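Local structure of HemO (1J77) at residues L9-R14 against E168-A173; A17-V22 against E179-Y184; V187-F192 against D197-E202. The protein binds heme and probably works as a heme oxygenase, opening the porphyrin ring as enzymes of its family do. All coordinates share one frame; numbering follows the deposited sequence.

Following the chain from its N terminus, helix 11-32 supplies the first partner of interaction 1 (9-14) and, about two turns further on, that of interaction 2 (17-22). Both wait for the last helix, 167-192, whose residues 168-173 and 179-184 close loops of 153 and 156 residues. The order of the segments alternates, so these loops cross, and the matched order of partners shows that the two helices run side by side in the same direction, their contact centres 14 Å apart. Interaction 3 follows in series: only four residues separate 187-192 from 197-202, where the C-terminal tail returns to helix 167-192. Helix 167-192 therefore takes part in all three contacts.

Interaction 1. Residues L9-R14 against E168-A173; sequences LTFAKR and EAEAEA
Glu170 meets Arg14 through its carboxylate and Phe11 through the flank of its chain. The guanidinium grips side-on, one nitrogen to each oxygen: Arg14 NH1 lies 2.8 Å from Glu170 OE2 in a nearly straight bond (168°), while Arg14 NE reaches Glu170 OE1 at 2.9 Å through a more bent one (142°). Both oxygens use their syn lone pairs. OE2 lies in the guanidinium plane and OE1 is tilted from it, which fits the modest twist between the two flat groups and makes this a bidentate salt bridge.

Beside it, Phe11 CD1 packs 3.3 Å from Glu170 CG, and at the ring's far edge Phe11 CZ touches Ala173 CB at 3.7 Å. With CG anti to its backbone nitrogen (chi1 177°), Phe11 sends the ring across to the second helix.

A further shell surrounds the arginine. Its chain bends at the third torsion and lays one guanidinium face against Thr10 C, which is offset toward the rim of the group, while NH2 donates to Ala8 O. Thr10 is the N-cap of helix 11-32: its OG1 accepts from Lys13 N at 3.1 Å, a capping bond on the turn that carries Arg14.

The contact thus joins the start of helix 11-32 to the early turns of helix 167-192, with Leu165 touching both Phe11 and Glu170, and Asn161 of helix 149-162 packed against Phe11.

Interaction 2. Residues A17-V22 against E179-Y184; sequences ADTTAV and EAFAFY. With HEM (protoporphyrin IX containing Fe), chain B.
Phe181, packed against Thr19 and Val22, borders a heme whose iron is gripped by the porphyrin nitrogens and, axially, by His23 and water 1, the heme FE to water O distance being 1.9 Å. The protein side of the contact is apolar. Val22 CG1 approaches Phe181 CD1 at 3.7 Å, and Thr19 CB lies equally far, 3.7 Å, from Phe181 CE1, so the two residues of one helix meet the CD1-CE1 side of the ring, obliquely to its plane. Val22 places CG1 between its backbone nitrogen and carbonyl carbon (chi1 65°), leaving CG2 to lie against Phe181 CB at 3.9 Å. Thr19 OG1 also comes to 3.8 Å from Phe181 CE1; its hydrogen bond is to Leu15 O within helix 11-32, so that polar atom has a partner beside the apolar packing.

The CD2-CE2 side of Phe181 faces the cofactor: Phe181 CE2 is 3.6 Å from heme CHD, which sits at the ring's edge near its plane. One turn on, Tyr184 has its CG anti to the backbone nitrogen (chi1 -166°) and presents a ring face to a heme methyl, with Tyr184 CZ 3.4 Å from heme CMC. The same ring packs edge-to-face with Phe52 of helix 39-60.

Phe181 thus touches both the heme rim and the helix that carries the axial His23. With no hydrogen bond between the segments, the join rests on van der Waals contact, and the porphyrin edge here meets an apolar, largely aromatic wall.

Interaction 3. Residues V187-F192 against D197-E202; sequences VLRETF and DAEAPE
Arg189 reaches from the last turns of the long helix 167-192, in the all-helical heme oxygenase fold, to Ala198 in the C-terminal tail, which folds back over that helix without regular secondary structure. The tight part is a side-on grip of two nitrogens on one carbonyl oxygen. Arg189 NE donates to Ala198 O at 2.8 Å (155°), in the carbonyl plane and on a lone pair, whereas Arg189 NH2 comes to the same Ala198 O at 3.1 Å through a more bent bond (136°) from above that plane. The oxygen lies almost in the guanidinium plane, so this pair of bonds fixes the group's rotation. Extended from CG to NE, the arginine chain spans the distance to the tail, and Asp197 CA settles over the centre of one guanidinium face, 3.5 Å from Arg189 CZ. Asp197 and Ala198 thereby clasp the group by face and by edge.

On the exposed side the acidic groups hold it less evenly: Glu199 makes one salt bridge and the Asp197 carboxylate none. Glu199 bends at its second torsion to bring OE1 within 2.9 Å of Arg189 NH2, a salt bridge made by one oxygen, with the carboxylate plane turned steeply (76°) against the guanidinium. Lys185, one turn earlier on the helix, forms a second salt bridge with this oxygen, and the two positive charges probably stabilise the ionised carboxylate. The Asp197 carboxylate is less engaged: its OD1 stays 4.3 Å from Arg189 NH1, well out of the guanidinium plane, so only charge attraction can act there. At the other end of the guanidinium from Glu199, water 2 accepts from Arg189 NH1 at 2.9 Å and from Asp197 N at 3.2 Å, bridging helix and tail.

Interaction 1. Residues L9-R14 against E168-A173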
loop_
_atom_site.group_PDB
_atom_site.type_symbol
_atom_site.label_atom_id
_atom_site.label_comp_id
_atom_site.label_asym_id
_atom_site.label_seq_id
_atom_site.Cartn_x
_atom_site.Cartn_y
_atom_site.Cartn_z
ATOM N N LEU A 9 0.032 -19.109 14.160
ATOM C CA LEU A 9 -0.079 -18.795 15.581
ATOM C C LEU A 9 -0.178 -17.330 16.030
ATOM O O LEU A 9 -0.315 -17.088 17.237
ATOM C CB LEU A 9 1.079 -19.462 16.333
ATOM N N THR A 10 -0.163 -16.362 15.111
ATOM C CA THR A 10 -0.279 -14.945 15.495
ATOM C C THR A 10 -1.143 -14.209 14.495
ATOM O O THR A 10 -1.274 -14.646 13.359
ATOM C CB THR A 10 1.095 -14.265 15.545
ATOM O OG1 THR A 10 1.458 -13.751 14.250
ATOM C CG2 THR A 10 2.203 -15.283 15.843
ATOM N N PHE A 11 -1.716 -13.085 14.922
ATOM C CA PHE A 11 -2.605 -12.273 14.095
ATOM C C PHE A 11 -1.927 -11.859 12.802
ATOM O O PHE A 11 -2.478 -12.047 11.697
ATOM C CB PHE A 11 -3.022 -11.030 14.899
ATOM C CG PHE A 11 -3.906 -10.046 14.141
ATOM C CD1 PHE A 11 -4.945 -10.475 13.325
ATOM C CD2 PHE A 11 -3.693 -8.695 14.289
ATOM C CE1 PHE A 11 -5.758 -9.546 12.666
ATOM C CE2 PHE A 11 -4.488 -7.763 13.633
ATOM C CZ PHE A 11 -5.533 -8.184 12.834
ATOM N N ALA A 12 -0.738 -11.305 12.926
ATOM C CA ALA A 12 0.028 -10.826 11.796
ATOM C C ALA A 12 0.335 -11.962 10.847
ATOM O O ALA A 12 0.361 -11.750 9.629
ATOM C CB ALA A 12 1.322 -10.139 12.295
ATOM N N LYS A 13 0.515 -13.178 11.365
ATOM C CA LYS A 13 0.832 -14.335 10.500
ATOM C C LYS A 13 -0.394 -14.861 9.808
ATOM O O LYS A 13 -0.297 -15.473 8.734
ATOM C CB LYS A 13 1.470 -15.474 11.326
ATOM C CG LYS A 13 2.890 -15.215 11.596
ATOM C CD LYS A 13 3.531 -16.239 12.522
ATOM C CE LYS A 13 5.016 -15.956 12.638
ATOM N NZ LYS A 13 5.660 -16.778 13.711
ATOM N N ARG A 14 -1.548 -14.692 10.417
ATOM C CA ARG A 14 -2.772 -15.142 9.844
ATOM C C ARG A 14 -3.148 -14.164 8.720
ATOM O O ARG A 14 -3.596 -14.598 7.630
ATOM C CB ARG A 14 -3.839 -15.286 10.905
ATOM C CG ARG A 14 -3.471 -16.387 11.942
ATOM C CD ARG A 14 -4.641 -16.878 12.785
ATOM N NE ARG A 14 -4.916 -16.050 13.966
ATOM C CZ ARG A 14 -4.200 -16.091 15.099
ATOM N NH1 ARG A 14 -4.511 -15.306 16.130
ATOM N NH2 ARG A 14 -3.147 -16.879 15.193
ATOM N N GLU A 168 -12.593 -13.196 16.362
ATOM C CA GLU A 168 -13.759 -12.712 15.662
ATOM C C GLU A 168 -13.452 -11.363 14.974
ATOM O O GLU A 168 -13.849 -11.127 13.830
ATOM C CB GLU A 168 -14.921 -12.554 16.668
ATOM C CG GLU A 168 -15.170 -13.741 17.640
ATOM C CD GLU A 168 -14.206 -13.828 18.827
ATOM O OE1 GLU A 168 -14.330 -13.035 19.788
ATOM O OE2 GLU A 168 -13.327 -14.721 18.830
ATOM N N ALA A 169 -12.750 -10.491 15.692
ATOM C CA ALA A 169 -12.389 -9.172 15.159
ATOM C C ALA A 169 -11.287 -9.351 14.137
ATOM O O ALA A 169 -11.175 -8.537 13.200
ATOM C CB ALA A 169 -11.922 -8.264 16.263
ATOM N N GLU A 170 -10.443 -10.364 14.338
ATOM C CA GLU A 170 -9.369 -10.669 13.384
ATOM C C GLU A 170 -9.973 -11.002 12.039
ATOM O O GLU A 170 -9.457 -10.596 11.006
ATOM C CB GLU A 170 -8.565 -11.896 13.818
ATOM C CG GLU A 170 -7.537 -11.679 14.887
ATOM C CD GLU A 170 -6.663 -12.912 15.071
ATOM O OE1 GLU A 170 -6.153 -13.466 14.060
ATOM O OE2 GLU A 170 -6.507 -13.340 16.225
ATOM N N ALA A 171 -11.038 -11.796 12.037
ATOM C CA ALA A 171 -11.690 -12.166 10.791
ATOM C C ALA A 171 -12.108 -10.939 9.989
ATOM O O ALA A 171 -11.916 -10.882 8.775
ATOM C CB ALA A 171 -12.905 -13.095 11.060
ATOM N N GLU A 172 -12.666 -9.943 10.667
ATOM C CA GLU A 172 -13.122 -8.719 10.029
ATOM C C GLU A 172 -11.929 -7.952 9.498
ATOM O O GLU A 172 -11.954 -7.451 8.365
ATOM C CB GLU A 172 -13.909 -7.877 11.027
ATOM C CG GLU A 172 -15.109 -8.643 11.577
ATOM C CD GLU A 172 -15.942 -7.900 12.605
ATOM O OE1 GLU A 172 -15.564 -6.786 13.050
ATOM O OE2 GLU A 172 -17.015 -8.472 12.977
ATOM N N ALA A 173 -10.875 -7.894 10.287
ATOM C CA ALA A 173 -9.626 -7.242 9.847
ATOM C C ALA A 173 -9.041 -7.921 8.604
ATOM O O ALA A 173 -8.587 -7.249 7.682
ATOM C CB ALA A 173 -8.612 -7.227 10.935
#

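Interaction 2. Residues A17-V22 against E179-Y184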
loop_
_atom_site.group_PDB
_atom_site.type_symbol
_atom_site.label_atom_id
_atom_site.label_comp_id
_atom_site.label_asym_id
_atom_site.label_seq_id
_atom_site.Cartn_x
_atom_site.Cartn_y
_atom_site.Cartn_z
ATOM N N ALA A 17 -0.867 -15.121 5.823
ATOM C CA ALA A 17 -1.339 -16.397 5.244
ATOM C C ALA A 17 -2.569 -16.256 4.371
ATOM O O ALA A 17 -2.591 -16.773 3.232
ATOM C CB ALA A 17 -1.610 -17.435 6.367
ATOM N N ASP A 18 -3.578 -15.556 4.874
ATOM C CA ASP A 18 -4.865 -15.432 4.236
ATOM C C ASP A 18 -4.815 -14.461 3.040
ATOM O O ASP A 18 -5.764 -14.433 2.286
ATOM C CB ASP A 18 -6.004 -15.010 5.228
ATOM C CG ASP A 18 -6.324 -16.062 6.271
ATOM O OD1 ASP A 18 -5.836 -17.198 6.142
ATOM O OD2 ASP A 18 -7.103 -15.825 7.226
ATOM N N THR A 19 -3.753 -13.665 2.917
ATOM C CA THR A 19 -3.661 -12.649 1.826
ATOM C C THR A 19 -2.468 -12.763 0.891
ATOM O O THR A 19 -2.281 -11.904 0.006
ATOM C CB THR A 19 -3.724 -11.169 2.339
ATOM O OG1 THR A 19 -2.603 -10.847 3.173
ATOM C CG2 THR A 19 -4.941 -10.918 3.197
ATOM N N THR A 20 -1.666 -13.823 1.018
ATOM C CA THR A 20 -0.517 -13.979 0.152
ATOM C C THR A 20 -0.814 -14.165 -1.383
ATOM O O THR A 20 -0.159 -13.541 -2.224
ATOM C CB THR A 20 0.432 -15.051 0.641
ATOM O OG1 THR A 20 0.956 -14.626 1.899
ATOM C CG2 THR A 20 1.607 -15.148 -0.266
ATOM N N ALA A 21 -1.845 -14.943 -1.676
ATOM C CA ALA A 21 -2.266 -15.204 -3.041
ATOM C C ALA A 21 -2.675 -13.842 -3.641
ATOM O O ALA A 21 -2.231 -13.499 -4.727
ATOM C CB ALA A 21 -3.453 -16.177 -3.090
ATOM N N VAL A 22 -3.543 -13.081 -2.963
ATOM C CA VAL A 22 -3.986 -11.816 -3.561
ATOM C C VAL A 22 -2.823 -10.841 -3.643
ATOM O O VAL A 22 -2.727 -10.063 -4.602
ATOM C CB VAL A 22 -5.274 -11.239 -2.909
ATOM C CG1 VAL A 22 -5.054 -10.821 -1.417
ATOM C CG2 VAL A 22 -5.831 -10.103 -3.765
ATOM N N GLU A 179 -10.115 -6.634 1.037
ATOM C CA GLU A 179 -10.769 -5.523 0.373
ATOM C C GLU A 179 -9.815 -4.404 -0.016
ATOM O O GLU A 179 -10.003 -3.803 -1.082
ATOM C CB GLU A 179 -11.962 -5.009 1.175
ATOM C CG GLU A 179 -13.078 -6.053 1.268
ATOM C CD GLU A 179 -14.223 -5.675 2.175
ATOM O OE1 GLU A 179 -14.407 -4.474 2.434
ATOM O OE2 GLU A 179 -14.978 -6.593 2.550
ATOM N N ALA A 180 -8.774 -4.149 0.781
ATOM C CA ALA A 180 -7.732 -3.123 0.465
ATOM C C ALA A 180 -6.957 -3.552 -0.778
ATOM O O ALA A 180 -6.786 -2.756 -1.696
ATOM C CB ALA A 180 -6.836 -2.941 1.576
ATOM N N PHE A 181 -6.570 -4.826 -0.819
ATOM C CA PHE A 181 -5.890 -5.330 -2.017
ATOM C C PHE A 181 -6.786 -5.273 -3.214
ATOM O O PHE A 181 -6.334 -4.938 -4.311
ATOM C CB PHE A 181 -5.374 -6.765 -1.838
ATOM C CG PHE A 181 -4.083 -6.913 -1.035
ATOM C CD1 PHE A 181 -4.066 -7.659 0.160
ATOM C CD2 PHE A 181 -2.878 -6.356 -1.461
ATOM C CE1 PHE A 181 -2.903 -7.841 0.860
ATOM C CE2 PHE A 181 -1.720 -6.569 -0.756
ATOM C CZ PHE A 181 -1.740 -7.293 0.439
ATOM N N ALA A 182 -8.069 -5.632 -3.056
ATOM C CA ALA A 182 -8.965 -5.591 -4.196
ATOM C C ALA A 182 -9.156 -4.196 -4.720
ATOM O O ALA A 182 -9.186 -3.978 -5.914
ATOM C CB ALA A 182 -10.282 -6.180 -3.852
ATOM N N PHE A 183 -9.299 -3.229 -3.814
ATOM C CA PHE A 183 -9.405 -1.832 -4.198
ATOM C C PHE A 183 -8.147 -1.350 -4.946
ATOM O O PHE A 183 -8.264 -0.663 -5.949
ATOM C CB PHE A 183 -9.692 -0.961 -2.971
ATOM C CG PHE A 183 -9.741 0.533 -3.263
ATOM C CD1 PHE A 183 -10.753 1.060 -4.053
ATOM C CD2 PHE A 183 -8.732 1.380 -2.847
ATOM C CE1 PHE A 183 -10.800 2.367 -4.316
ATOM C CE2 PHE A 183 -8.797 2.736 -3.126
ATOM C CZ PHE A 183 -9.835 3.201 -3.876
ATOM N N TYR A 184 -6.967 -1.710 -4.474
ATOM C CA TYR A 184 -5.753 -1.383 -5.193
ATOM C C TYR A 184 -5.817 -1.800 -6.647
ATOM O O TYR A 184 -5.483 -0.998 -7.522
ATOM C CB TYR A 184 -4.527 -1.971 -4.534
ATOM C CG TYR A 184 -3.199 -1.393 -5.029
ATOM C CD1 TYR A 184 -2.610 -0.292 -4.463
ATOM C CD2 TYR A 184 -2.534 -1.947 -6.094
ATOM C CE1 TYR A 184 -1.422 0.239 -4.930
ATOM C CE2 TYR A 184 -1.346 -1.430 -6.557
ATOM C CZ TYR A 184 -0.770 -0.381 -5.964
ATOM O OH TYR A 184 0.390 0.151 -6.453
HETATM C CHA HEM B . 5.379 -7.767 1.545
HETATM C CHB HEM B . 6.962 -7.444 -3.020
HETATM C CHC HEM B . 3.278 -4.420 -4.065
HETATM C CHD HEM B . 1.439 -5.150 0.391
HETATM C C1A HEM B . 6.174 -7.862 0.429
HETATM C C2A HEM B . 7.514 -8.488 0.363
HETATM C C3A HEM B . 7.918 -8.383 -0.902
HETATM C C4A HEM B . 6.887 -7.718 -1.686
HETATM C CMA HEM B . 9.268 -8.898 -1.461
HETATM C CAA HEM B . 8.370 -9.101 1.509
HETATM C CBA HEM B . 9.331 -8.029 2.023
HETATM C CGA HEM B . 10.103 -8.495 3.243
HETATM O O1A HEM B . 9.645 -9.472 3.905
HETATM O O2A HEM B . 11.182 -7.891 3.523
HETATM C C1B HEM B . 6.115 -6.593 -3.714
HETATM C C2B HEM B . 6.290 -6.186 -5.080
HETATM C C3B HEM B . 5.247 -5.366 -5.398
HETATM C C4B HEM B . 4.442 -5.195 -4.190
HETATM C CMB HEM B . 7.490 -6.673 -5.931
HETATM C CAB HEM B . 4.994 -4.624 -6.712
HETATM C CBB HEM B . 5.312 -5.162 -7.886
HETATM C C1C HEM B . 2.509 -4.319 -2.937
HETATM C C2C HEM B . 1.350 -3.443 -2.768
HETATM C C3C HEM B . 0.818 -3.699 -1.562
HETATM C C4C HEM B . 1.652 -4.641 -0.867
HETATM C CMC HEM B . 0.805 -2.532 -3.877
HETATM C CAC HEM B . -0.413 -3.077 -0.917
HETATM C CBC HEM B . -1.325 -2.479 -1.678
HETATM C C1D HEM B . 2.337 -5.920 1.060
HETATM C C2D HEM B . 2.122 -6.348 2.417
HETATM C C3D HEM B . 3.314 -7.174 2.781
HETATM C C4D HEM B . 4.147 -7.147 1.603
HETATM C CMD HEM B . 0.898 -6.020 3.275
HETATM C CAD HEM B . 3.650 -7.831 4.121
HETATM C CBD HEM B . 3.543 -9.326 4.080
HETATM C CGD HEM B . 3.795 -9.766 5.505
HETATM O O1D HEM B . 2.811 -9.807 6.283
HETATM O O2D HEM B . 4.964 -10.134 5.837
HETATM N NA HEM B . 5.849 -7.403 -0.826
HETATM N NB HEM B . 4.960 -6.006 -3.217
HETATM N NC HEM B . 2.649 -4.998 -1.762
HETATM N ND HEM B . 3.557 -6.408 0.568
HETATM FE FE HEM B . 4.204 -6.302 -1.326
HETATM O O HOH W 1 5.144 -4.698 -0.729
#

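Interaction 3. Residues V187-F192 against D197-E202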
loop_
_atom_site.group_PDB
_atom_site.type_symbol
_atom_site.label_atom_id
_atom_site.label_comp_id
_atom_site.label_asym_id
_atom_site.label_seq_id
_atom_site.Cartn_x
_atom_site.Cartn_y
_atom_site.Cartn_z
ATOM N N VAL A 187 -8.333 0.394 -8.730
ATOM C CA VAL A 187 -7.698 1.650 -9.079
ATOM C C VAL A 187 -6.651 1.486 -10.207
ATOM O O VAL A 187 -6.586 2.305 -11.136
ATOM C CB VAL A 187 -7.101 2.362 -7.841
ATOM C CG1 VAL A 187 -6.398 3.614 -8.246
ATOM C CG2 VAL A 187 -8.202 2.620 -6.825
ATOM N N LEU A 188 -5.821 0.453 -10.098
ATOM C CA LEU A 188 -4.791 0.172 -11.069
ATOM C C LEU A 188 -5.444 -0.001 -12.432
ATOM O O LEU A 188 -5.005 0.601 -13.413
ATOM C CB LEU A 188 -4.014 -1.073 -10.615
ATOM C CG LEU A 188 -2.851 -1.527 -11.499
ATOM C CD1 LEU A 188 -1.990 -2.515 -10.734
ATOM C CD2 LEU A 188 -3.212 -2.118 -12.854
ATOM N N ARG A 189 -6.490 -0.813 -12.484
ATOM C CA ARG A 189 -7.174 -1.054 -13.773
ATOM C C ARG A 189 -7.768 0.221 -14.380
ATOM O O ARG A 189 -7.660 0.494 -15.591
ATOM C CB ARG A 189 -8.234 -2.107 -13.616
ATOM C CG ARG A 189 -7.800 -3.489 -13.251
ATOM C CD ARG A 189 -8.909 -4.324 -12.620
ATOM N NE ARG A 189 -8.499 -5.633 -12.160
ATOM C CZ ARG A 189 -8.926 -6.238 -11.050
ATOM N NH1 ARG A 189 -9.802 -5.637 -10.232
ATOM N NH2 ARG A 189 -8.439 -7.414 -10.707
ATOM N N GLU A 190 -8.436 1.002 -13.575
ATOM C CA GLU A 190 -9.044 2.210 -14.111
ATOM C C GLU A 190 -7.950 3.103 -14.630
ATOM O O GLU A 190 -8.034 3.690 -15.753
ATOM C CB GLU A 190 -9.879 2.920 -13.015
ATOM C CG GLU A 190 -11.088 2.113 -12.595
ATOM C CD GLU A 190 -12.133 2.941 -11.860
ATOM O OE1 GLU A 190 -11.968 4.193 -11.841
ATOM O OE2 GLU A 190 -13.089 2.329 -11.311
ATOM N N THR A 191 -6.868 3.206 -13.884
ATOM C CA THR A 191 -5.783 4.078 -14.192
ATOM C C THR A 191 -4.986 3.678 -15.462
ATOM O O THR A 191 -4.625 4.522 -16.217
ATOM C CB THR A 191 -4.897 4.127 -12.996
ATOM O OG1 THR A 191 -5.700 4.547 -11.886
ATOM C CG2 THR A 191 -3.795 5.212 -13.102
ATOM N N PHE A 192 -4.706 2.396 -15.613
ATOM C CA PHE A 192 -3.926 1.876 -16.732
ATOM C C PHE A 192 -4.834 1.449 -17.889
ATOM O O PHE A 192 -4.349 0.873 -18.855
ATOM C CB PHE A 192 -3.008 0.751 -16.247
ATOM C CG PHE A 192 -1.768 1.231 -15.545
ATOM C CD1 PHE A 192 -1.753 1.455 -14.138
ATOM C CD2 PHE A 192 -0.587 1.493 -16.239
ATOM C CE1 PHE A 192 -0.657 1.887 -13.529
ATOM C CE2 PHE A 192 0.558 1.869 -15.591
ATOM C CZ PHE A 192 0.526 2.110 -14.211
ATOM N N ASP A 197 -11.727 -6.492 -13.370
ATOM C CA ASP A 197 -11.221 -7.843 -13.153
ATOM C C ASP A 197 -10.042 -8.338 -14.062
ATOM O O ASP A 197 -9.678 -9.506 -14.048
ATOM C CB ASP A 197 -12.391 -8.794 -13.227
ATOM C CG ASP A 197 -13.506 -8.374 -12.310
ATOM O OD1 ASP A 197 -13.234 -8.009 -11.112
ATOM O OD2 ASP A 197 -14.691 -8.433 -12.688
ATOM N N ALA A 198 -9.420 -7.439 -14.804
ATOM C CA ALA A 198 -8.183 -7.824 -15.517
ATOM C C ALA A 198 -7.100 -8.221 -14.529
ATOM O O ALA A 198 -7.012 -7.664 -13.416
ATOM C CB ALA A 198 -7.684 -6.680 -16.316
ATOM N N GLU A 199 -6.335 -9.218 -14.915
ATOM C CA GLU A 199 -5.243 -9.726 -14.118
ATOM C C GLU A 199 -3.994 -9.907 -14.959
ATOM O O GLU A 199 -4.026 -9.861 -16.199
ATOM C CB GLU A 199 -5.614 -11.100 -13.499
ATOM C CG GLU A 199 -6.813 -11.011 -12.563
ATOM C CD GLU A 199 -6.558 -10.438 -11.157
ATOM O OE1 GLU A 199 -7.545 -10.112 -10.441
ATOM O OE2 GLU A 199 -5.417 -10.341 -10.734
ATOM N N ALA A 200 -2.870 -10.125 -14.304
ATOM C CA ALA A 200 -1.655 -10.485 -14.974
ATOM C C ALA A 200 -1.829 -11.807 -15.715
ATOM O O ALA A 200 -2.746 -12.606 -15.456
ATOM C CB ALA A 200 -0.500 -10.614 -13.921
ATOM N N PRO A 201 -1.012 -12.029 -16.732
ATOM C CA PRO A 201 -1.088 -13.311 -17.444
ATOM C C PRO A 201 -1.072 -14.489 -16.478
ATOM O O PRO A 201 -0.226 -14.581 -15.606
ATOM C CB PRO A 201 0.153 -13.300 -18.295
ATOM C CG PRO A 201 0.458 -11.808 -18.526
ATOM C CD PRO A 201 0.087 -11.169 -17.221
ATOM N N GLU A 202 -1.961 -15.441 -16.727
ATOM C CA GLU A 202 -2.082 -16.566 -15.834
ATOM C C GLU A 202 -0.835 -17.382 -15.756
ATOM O O GLU A 202 -0.253 -17.757 -16.789
ATOM C CB GLU A 202 -3.229 -17.485 -16.180
ATOM C CG GLU A 202 -3.310 -18.552 -15.078
ATOM C CD GLU A 202 -4.508 -19.462 -15.180
ATOM O OE1 GLU A 202 -4.804 -20.176 -14.170
ATOM O OE2 GLU A 202 -5.135 -19.435 -16.255
HETATM O O HOH W 2 -11.984 -4.003 -11.313
#